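Local coordinates for protein DNA annealing helicase and endonuclease ZRANB3 (Homo sapiens, PDB 5MKW) that anneals complementary DNA strands using ATP and cuts DNA as an endonuclease, helping stalled or collapsed replication forks to restart, at residues 98-101 and 102-106. Sequence-based numbering, arbitrary orientation.
With ZN (zinc ion), chain C.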
loop_
_atom_site.group_PDB
_atom_site.type_symbol
_atom_site.label_atom_id
_atom_site.label_comp_id
_atom_site.label_asym_id
_atom_site.label_seq_id
_atom_site.Cartn_x
_atom_site.Cartn_y
_atom_site.Cartn_z
ATOM N N VAL A 98 -0.793 4.669 -1.408
ATOM C CA VAL A 98 -0.358 5.663 -2.364
ATOM C C VAL A 98 1.137 5.447 -2.687
ATOM O O VAL A 98 1.534 5.367 -3.836
ATOM C CB VAL A 98 -0.627 7.093 -1.853
ATOM C CG1 VAL A 98 0.121 8.133 -2.684
ATOM C CG2 VAL A 98 -2.129 7.395 -1.862
ATOM N N CYS A 99 1.945 5.265 -1.670
ATOM C CA CYS A 99 3.349 4.897 -1.928
ATOM C C CYS A 99 3.502 3.542 -2.642
ATOM O O CYS A 99 4.399 3.338 -3.455
ATOM C CB CYS A 99 4.131 4.869 -0.623
ATOM S SG CYS A 99 4.364 6.521 0.124
ATOM N N HIS A 100 2.682 2.586 -2.266
ATOM C CA HIS A 100 2.753 1.284 -2.870
ATOM C C HIS A 100 2.427 1.373 -4.379
ATOM O O HIS A 100 3.064 0.723 -5.192
ATOM C CB HIS A 100 1.808 0.336 -2.203
ATOM C CG HIS A 100 1.865 -1.034 -2.761
ATOM N ND1 HIS A 100 0.768 -1.654 -3.320
ATOM C CD2 HIS A 100 2.858 -1.951 -2.751
ATOM C CE1 HIS A 100 1.078 -2.903 -3.596
ATOM N NE2 HIS A 100 2.371 -3.064 -3.384
ATOM N N LYS A 101 1.393 2.137 -4.722
ATOM C CA LYS A 101 1.042 2.342 -6.127
ATOM C C LYS A 101 2.081 3.116 -6.970
ATOM O O LYS A 101 2.303 2.759 -8.140
ATOM C CB LYS A 101 -0.314 3.015 -6.216
ATOM C CG LYS A 101 -1.423 2.040 -5.916
ATOM C CD LYS A 101 -2.755 2.713 -6.004
ATOM C CE LYS A 101 -3.778 1.903 -5.252
ATOM N NZ LYS A 101 -4.060 0.636 -5.948
ATOM N N GLU A 102 2.721 4.134 -6.387
ATOM C CA GLU A 102 3.875 4.780 -7.038
ATOM C C GLU A 102 4.976 3.765 -7.307
ATOM O O GLU A 102 5.582 3.750 -8.376
ATOM C CB GLU A 102 4.458 5.903 -6.206
ATOM C CG GLU A 102 3.566 7.115 -6.033
ATOM C CD GLU A 102 4.063 8.063 -4.918
ATOM O OE1 GLU A 102 5.212 7.918 -4.460
ATOM O OE2 GLU A 102 3.336 8.996 -4.557
ATOM N N ARG A 103 5.276 2.945 -6.313
ATOM C CA ARG A 103 6.296 1.922 -6.478
ATOM C C ARG A 103 5.952 0.893 -7.564
ATOM O O ARG A 103 6.766 0.603 -8.451
ATOM C CB ARG A 103 6.557 1.178 -5.177
ATOM C CG ARG A 103 7.545 0.041 -5.427
ATOM C CD ARG A 103 8.511 -0.096 -4.324
ATOM N NE ARG A 103 9.202 1.154 -4.027
ATOM C CZ ARG A 103 10.002 1.280 -2.977
ATOM N NH1 ARG A 103 10.240 0.215 -2.240
ATOM N NH2 ARG A 103 10.619 2.428 -2.725
ATOM N N THR A 104 4.732 0.386 -7.521
ATOM C CA THR A 104 4.242 -0.545 -8.531
ATOM C C THR A 104 4.295 0.033 -9.958
ATOM O O THR A 104 4.685 -0.644 -10.927
ATOM C CB THR A 104 2.816 -0.977 -8.105
ATOM O OG1 THR A 104 2.945 -1.767 -6.904
ATOM C CG2 THR A 104 2.187 -1.817 -9.116
ATOM N N ALA A 105 3.868 1.271 -10.099
ATOM C CA ALA A 105 3.879 1.979 -11.378
ATOM C C ALA A 105 5.295 2.210 -11.881
ATOM O O ALA A 105 5.584 1.983 -13.062
ATOM C CB ALA A 105 3.128 3.292 -11.269
ATOM N N ARG A 106 6.198 2.560 -10.982
ATOM C CA ARG A 106 7.615 2.694 -11.333
ATOM C C ARG A 106 8.231 1.358 -11.785
ATOM O O ARG A 106 8.931 1.290 -12.805
ATOM C CB ARG A 106 8.425 3.236 -10.166
ATOM C CG ARG A 106 9.836 3.593 -10.585
ATOM C CD ARG A 106 10.605 4.321 -9.514
ATOM N NE ARG A 106 10.344 3.801 -8.179
ATOM C CZ ARG A 106 10.791 2.637 -7.720
ATOM N NH1 ARG A 106 11.415 1.780 -8.519
ATOM N NH2 ARG A 106 10.562 2.296 -6.464
HETATM ZN ZN ZN C . 3.342 6.402 2.179
#
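The carbonyl oxygen of His100 is gripped twice by one residue, Thr104, a turn further along helix 97-118, the long helix that follows strand 92-96 in the HNH (His-Me finger) nuclease domain of ZRANB3. The backbone N of Thr104 gives the usual helical bond to His100 O, 2.9 Å long, while the hydroxyl OG1 donates a second one of 3.0 Å. The two donors come from opposite faces of the carbonyl plane, and OG1 stands 36° out of it. A chi1 of -68° sets OG1 anti to the threonine's own carbonyl carbon, which turns the hydroxyl back toward the preceding turn and leaves the methyl CG2 anti to the backbone N, beside the carbonyl carbon.

Thr104 OG1 also lies over one face of the His100 imidazole, offset toward the rim, 3.8 Å from His100 NE2. The ring stands out from the helix toward strand 72-76, where it touches Gln73 and Asp75; the side chain of Arg103 reaches Asp75 too, so this side of the helix packs against strand 72-76.

Three further i to i+4 backbone bonds hold the turns together: Glu102 N to Val98 O, Arg103 N to Cys99 O and Ala105 N to Lys101 O. Beside the first of them, the Glu102 chain, extended beyond CG, runs back toward the preceding turn and crosses Val98. Glu102 OE2 is 3.8 Å from Val98 CG1, and Glu102 CG rests against Val98 O. Val98 also touches Trp50 and Leu54, tying this turn to the loop between helices 39-47 and 56-64.

Cys99 completes the four-cysteine zinc site with Cys20, Cys23 and Cys96. Its SG, anti to its own carbonyl carbon, binds the zinc ion at 2.3 Å.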